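Local structure of glycoside hydrolase family 15, cellulose signaling associated protein envoy (Hypocrea jecorina, 4WUJ) at residues T63-S66 and A67-M71; M97-A100 and I101-H104. The protein is a fungal LOV-domain photoreceptor that binds flavin mononucleotide and links blue-light sensing to oxidative-stress signalling. All blocks are in the same frame, centred on the assembly; numbering follows the deposited sequence.

Contact 1 (T63-S66 and A67-M71); sequences TGYS and APEIM
Ser-66 and Glu-69 meet at the start of helix 67-70, where the carboxylate of Glu-69 folds back onto the backbone just before the first turn. The amide of Ser-66 donates to Glu-69 OE1 (N to OE1 3.0 Å), reaching that oxygen from above the carboxylate plane, 43° out of it. A weak return bond runs from Glu-69 N to Ser-66 O. Ser-66 stands at the N-cap position, directly before the helix, but its hydroxyl makes no capping bond. With chi1 at 71°, Ser-66 OG sits between the backbone N and the carbonyl carbon, against Pro-68 CD at 3.1 Å and beside Glu-69 CG. This is half of a capping box: Glu-69, three residues after the N-cap, holds the N-cap amide, while the reciprocal bond from the serine side chain is absent. Within the PAS fold of this LOV domain, this half-box stands at the start of the short helix that follows helix 57-63 after a turn at Gly-64, whose positive phi suits glycine.

Tyr-65 supplies the apolar part. Its CB lies 3.5 Å from Ile-70 CG2, and its ring carries Glu-69 OE1 at the edge, the ring and carboxylate planes 70° apart. A weak bond runs from Tyr-65 N back to Thr-63 OG1, an oxygen also hydrogen-bonded to Phe-59 O. Farther out, Lys-116 forms a salt bridge with Glu-69 OE2, so the two oxygens of one carboxylate serve different partners. Phe-77 meets the Tyr-65 ring edge-to-face, and Ile-70 is buried against Phe-59, Tyr-60 and strand 52-55.

Contact 2 (M97-A100 and I101-H104); sequences MRRA and IRAH. With FMN (flavin mononucleotide), chain I; SO4 (sulfate ion), chain J; SO4 (sulfate ion), chain K.
Met-97 O accepts from Ile-101 N at 2.8 Å, nearly along the carbonyl axis, and this is the first of three i to i+4 bonds that join the two segments near the C-terminal end of helix 92-103. Arg-102 N to Arg-98 O and Ala-103 N to Arg-99 O follow, their donors tilted from the carbonyl planes. His-104, the first residue to leave helical backbone angles, has positive phi and belongs to a Schellman motif.

One side of this segment faces the flavin. Met-97 brings CE to 3.5 Å from FMN N1, its chain bent at chi3, and Ile-101 CD1 comes close to the ribityl hydroxyl O3'. Arg-98 leaves the helix with CG anti to its own N (chi1 -176°) and turns at chi3, which carries the guanidinium beyond the ribityl chain to the phosphate. Arg-98 NH1 donates to FMN O3P at 2.8 Å and 158°, the oxygen lying at the guanidinium edge and in its plane. Such an arginine on the helix beside the ribityl tail is part of the flavin site of this PAS-fold LOV domain. A leucine at Arg-98 would probably leave O3P without this charged donor and weaken the hold on the phosphate.

The exposed side gathers arginines round two sulfates, probably from the crystallisation liquor. Arg-98 NH2 donates to O1 of sulfate J, while Arg-102 NH1 reaches O3 of the same ion at 2.9 Å; Arg-99 NE adds a weak bond to that O3. Sulfate K takes Arg-102 NH2 through O4 at 3.2 Å. Arg-99 and Arg-102 run side by side, pointing the same way, with guanidinium planes 87° apart. Ala-100, on the inner side, packs on Val-107.

In the fold
The chain reaches contact 1 first: residues 63-66 leave helix 57-63, turn, and enter helix 67-70, so this contact closes the short loop between two successive helices. The chain then passes through the region holding the flavin-binding residues Asn-74, Arg-76 and Gln-79 before helix 92-103, on whose last turns contact 2 lies. The two contacts follow in series, neither nested nor crossed, on opposite sides of the chain's centre, with centres 24 Å apart and nearest atoms about 13 Å apart. Contact 1 ties the helical turn to strand 52-55 and Lys-116; contact 2 joins the phosphate end of the flavin to strand 107-114. Antiparallel strands complete the PAS fold.

Contact 1 (T63-S66 and A67-M71)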
loop_
_atom_site.group_PDB
_atom_site.type_symbol
_atom_site.label_atom_id
_atom_site.label_comp_id
_atom_site.label_asym_id
_atom_site.label_seq_id
_atom_site.Cartn_x
_atom_site.Cartn_y
_atom_site.Cartn_z
ATOM N N THR C 63 1.938 -14.580 2.911
ATOM C CA THR C 63 2.832 -15.742 2.750
ATOM C C THR C 63 3.308 -16.327 4.071
ATOM O O THR C 63 3.771 -17.459 4.112
ATOM C CB THR C 63 4.077 -15.410 1.910
ATOM O OG1 THR C 63 4.921 -14.484 2.613
ATOM C CG2 THR C 63 3.671 -14.861 0.566
ATOM N N GLY C 64 3.218 -15.556 5.147
ATOM C CA GLY C 64 3.743 -15.990 6.433
ATOM C C GLY C 64 5.241 -15.822 6.651
ATOM O O GLY C 64 5.732 -16.071 7.760
ATOM N N TYR C 65 5.999 -15.415 5.628
ATOM C CA TYR C 65 7.425 -15.134 5.865
ATOM C C TYR C 65 7.653 -13.766 6.511
ATOM O O TYR C 65 6.723 -12.941 6.647
ATOM C CB TYR C 65 8.244 -15.228 4.577
ATOM C CG TYR C 65 8.219 -16.587 3.927
ATOM C CD1 TYR C 65 7.234 -16.901 3.000
ATOM C CD2 TYR C 65 9.171 -17.551 4.235
ATOM C CE1 TYR C 65 7.186 -18.136 2.399
ATOM C CE2 TYR C 65 9.147 -18.787 3.627
ATOM C CZ TYR C 65 8.133 -19.074 2.715
ATOM O OH TYR C 65 8.044 -20.291 2.086
ATOM N N SER C 66 8.900 -13.538 6.909
ATOM C CA SER C 66 9.332 -12.254 7.432
ATOM C C SER C 66 10.404 -11.688 6.499
ATOM O O SER C 66 10.938 -12.395 5.638
ATOM C CB SER C 66 9.933 -12.425 8.826
ATOM O OG SER C 66 11.191 -13.082 8.732
ATOM N N ALA C 67 10.737 -10.419 6.685
ATOM C CA ALA C 67 11.555 -9.713 5.722
ATOM C C ALA C 67 12.886 -10.386 5.510
ATOM O O ALA C 67 13.297 -10.561 4.372
ATOM C CB ALA C 67 11.756 -8.300 6.155
ATOM N N PRO C 68 13.575 -10.759 6.604
ATOM C CA PRO C 68 14.952 -11.258 6.488
ATOM C C PRO C 68 15.008 -12.664 5.905
ATOM O O PRO C 68 16.056 -13.099 5.452
ATOM C CB PRO C 68 15.460 -11.265 7.946
ATOM C CG PRO C 68 14.380 -10.509 8.758
ATOM C CD PRO C 68 13.119 -10.733 8.007
ATOM N N GLU C 69 13.888 -13.365 5.945
ATOM C CA GLU C 69 13.750 -14.665 5.302
ATOM C C GLU C 69 13.689 -14.567 3.747
ATOM O O GLU C 69 14.140 -15.483 3.063
ATOM C CB GLU C 69 12.486 -15.387 5.840
ATOM C CG GLU C 69 12.426 -15.598 7.372
ATOM C CD GLU C 69 11.182 -16.393 7.867
ATOM O OE1 GLU C 69 10.059 -16.281 7.327
ATOM O OE2 GLU C 69 11.331 -17.153 8.838
ATOM N N ILE C 70 13.153 -13.464 3.203
ATOM C CA ILE C 70 12.859 -13.364 1.773
ATOM C C ILE C 70 13.614 -12.239 1.009
ATOM O O ILE C 70 13.837 -12.313 -0.198
ATOM C CB ILE C 70 11.353 -13.272 1.546
ATOM C CG1 ILE C 70 10.773 -11.996 2.151
ATOM C CG2 ILE C 70 10.666 -14.492 2.142
ATOM C CD1 ILE C 70 10.785 -10.815 1.227
ATOM N N MET C 71 14.057 -11.218 1.704
ATOM C CA MET C 71 14.776 -10.149 1.035
ATOM C C MET C 71 16.030 -10.621 0.311
ATOM O O MET C 71 16.805 -11.400 0.844
ATOM C CB MET C 71 15.200 -9.084 2.048
ATOM C CG MET C 71 15.155 -7.683 1.480
ATOM S SD MET C 71 13.481 -7.065 1.214
ATOM C CE MET C 71 13.785 -5.484 1.991
#

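Contact 2 (M97-A100 and I101-H104)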
loop_
_atom_site.group_PDB
_atom_site.type_symbol
_atom_site.label_atom_id
_atom_site.label_comp_id
_atom_site.label_asym_id
_atom_site.label_seq_id
_atom_site.Cartn_x
_atom_site.Cartn_y
_atom_site.Cartn_z
ATOM N N MET C 97 5.404 -16.483 -16.844
ATOM C CA MET C 97 6.009 -15.422 -16.033
ATOM C C MET C 97 7.452 -15.168 -16.524
ATOM O O MET C 97 7.840 -14.033 -16.787
ATOM C CB MET C 97 5.998 -15.804 -14.560
ATOM C CG MET C 97 4.636 -15.589 -13.886
ATOM S SD MET C 97 4.613 -15.880 -12.106
ATOM C CE MET C 97 5.115 -17.576 -11.966
ATOM N N ARG C 98 8.195 -16.259 -16.742
ATOM C CA ARG C 98 9.588 -16.184 -17.140
ATOM C C ARG C 98 9.764 -15.390 -18.413
ATOM O O ARG C 98 10.663 -14.524 -18.519
ATOM C CB ARG C 98 10.165 -17.585 -17.310
ATOM C CG ARG C 98 11.628 -17.567 -17.633
ATOM C CD ARG C 98 12.296 -18.917 -17.503
ATOM N NE ARG C 98 11.716 -19.865 -18.436
ATOM C CZ ARG C 98 11.036 -20.951 -18.090
ATOM N NH1 ARG C 98 10.872 -21.283 -16.815
ATOM N NH2 ARG C 98 10.540 -21.727 -19.036
ATOM N N ARG C 99 8.868 -15.660 -19.358
ATOM C CA ARG C 99 8.980 -15.131 -20.706
ATOM C C ARG C 99 8.494 -13.708 -20.693
ATOM O O ARG C 99 9.056 -12.819 -21.338
ATOM C CB ARG C 99 8.162 -15.979 -21.686
ATOM C CG ARG C 99 8.993 -17.039 -22.454
ATOM C CD ARG C 99 8.382 -18.455 -22.370
ATOM N NE ARG C 99 9.044 -19.411 -23.250
ATOM C CZ ARG C 99 8.524 -20.581 -23.631
ATOM N NH1 ARG C 99 7.310 -20.963 -23.224
ATOM N NH2 ARG C 99 9.227 -21.375 -24.441
ATOM N N ALA C 100 7.480 -13.460 -19.896
ATOM C CA ALA C 100 6.954 -12.105 -19.801
ATOM C C ALA C 100 7.992 -11.181 -19.171
ATOM O O ALA C 100 8.300 -10.094 -19.698
ATOM C CB ALA C 100 5.704 -12.126 -19.011
ATOM N N ILE C 101 8.593 -11.661 -18.087
ATOM C CA ILE C 101 9.582 -10.862 -17.344
ATOM C C ILE C 101 10.689 -10.478 -18.307
ATOM O O ILE C 101 11.104 -9.313 -18.369
ATOM C CB ILE C 101 10.166 -11.651 -16.165
ATOM C CG1 ILE C 101 9.155 -11.710 -15.019
ATOM C CG2 ILE C 101 11.487 -11.027 -15.706
ATOM C CD1 ILE C 101 9.482 -12.729 -13.959
ATOM N N ARG C 102 11.110 -11.474 -19.088
ATOM C CA ARG C 102 12.196 -11.345 -20.059
ATOM C C ARG C 102 11.867 -10.337 -21.184
ATOM O O ARG C 102 12.713 -9.545 -21.585
ATOM C CB ARG C 102 12.555 -12.748 -20.597
ATOM C CG ARG C 102 13.170 -12.800 -21.950
ATOM C CD ARG C 102 13.171 -14.256 -22.513
ATOM N NE ARG C 102 13.701 -15.229 -21.556
ATOM C CZ ARG C 102 13.585 -16.552 -21.682
ATOM N NH1 ARG C 102 12.927 -17.070 -22.716
ATOM N NH2 ARG C 102 14.111 -17.364 -20.756
ATOM N N ALA C 103 10.621 -10.323 -21.640
ATOM C CA ALA C 103 10.193 -9.355 -22.642
ATOM C C ALA C 103 9.736 -7.989 -22.053
ATOM O O ALA C 103 9.269 -7.117 -22.779
ATOM C CB ALA C 103 9.076 -9.967 -23.486
ATOM N N HIS C 104 9.898 -7.779 -20.750
ATOM C CA HIS C 104 9.340 -6.581 -20.099
ATOM C C HIS C 104 7.848 -6.424 -20.404
ATOM O O HIS C 104 7.375 -5.320 -20.652
ATOM C CB HIS C 104 10.079 -5.328 -20.535
ATOM C CG HIS C 104 11.537 -5.368 -20.235
ATOM N ND1 HIS C 104 12.359 -4.275 -20.390
ATOM C CD2 HIS C 104 12.324 -6.372 -19.782
ATOM C CE1 HIS C 104 13.592 -4.606 -20.045
ATOM N NE2 HIS C 104 13.594 -5.873 -19.671
HETATM N N1 FMN I . 6.314 -16.542 -8.807
HETATM C C2 FMN I . 5.377 -17.135 -7.988
HETATM O O2 FMN I . 5.198 -18.351 -8.027
HETATM N N3 FMN I . 4.641 -16.359 -7.096
HETATM C C4 FMN I . 4.811 -14.998 -7.020
HETATM O O4 FMN I . 4.151 -14.358 -6.207
HETATM C C4A FMN I . 5.759 -14.381 -7.848
HETATM N N5 FMN I . 5.971 -13.011 -7.783
HETATM C C5A FMN I . 6.886 -12.416 -8.605
HETATM C C6 FMN I . 7.048 -11.046 -8.519
HETATM C C7 FMN I . 7.986 -10.406 -9.311
HETATM C C7M FMN I . 8.114 -8.919 -9.189
HETATM C C8 FMN I . 8.766 -11.162 -10.216
HETATM C C8M FMN I . 9.788 -10.473 -11.086
HETATM C C9 FMN I . 8.579 -12.548 -10.308
HETATM C C9A FMN I . 7.642 -13.184 -9.501
HETATM N N10 FMN I . 7.444 -14.568 -9.559
HETATM C C10 FMN I . 6.507 -15.163 -8.737
HETATM C "C1'" FMN I . 8.157 -15.488 -10.527
HETATM C "C2'" FMN I . 9.531 -16.006 -10.173
HETATM O "O2'" FMN I . 10.203 -15.032 -9.409
HETATM C "C3'" FMN I . 10.257 -16.392 -11.495
HETATM O "O3'" FMN I . 10.324 -15.277 -12.378
HETATM C "C4'" FMN I . 9.520 -17.554 -12.204
HETATM O "O4'" FMN I . 9.612 -18.700 -11.384
HETATM C "C5'" FMN I . 10.042 -17.840 -13.623
HETATM O "O5'" FMN I . 11.454 -17.947 -13.615
HETATM P P FMN I . 12.173 -19.341 -13.330
HETATM O O1P FMN I . 13.660 -19.023 -13.293
HETATM O O2P FMN I . 11.804 -20.004 -12.047
HETATM O O3P FMN I . 11.877 -20.279 -14.454
HETATM S S SO4 J . 12.355 -20.895 -22.038
HETATM O O1 SO4 J . 11.398 -21.994 -21.944
HETATM O O2 SO4 J . 13.214 -20.887 -20.856
HETATM O O3 SO4 J . 11.698 -19.621 -22.316
HETATM O O4 SO4 J . 13.245 -21.127 -23.152
HETATM S S SO4 K . 15.762 -16.470 -17.679
HETATM O O1 SO4 K . 15.309 -17.828 -17.921
HETATM O O2 SO4 K . 15.936 -16.382 -16.241
HETATM O O3 SO4 K . 17.023 -16.141 -18.315
HETATM O O4 SO4 K . 14.774 -15.580 -18.232
#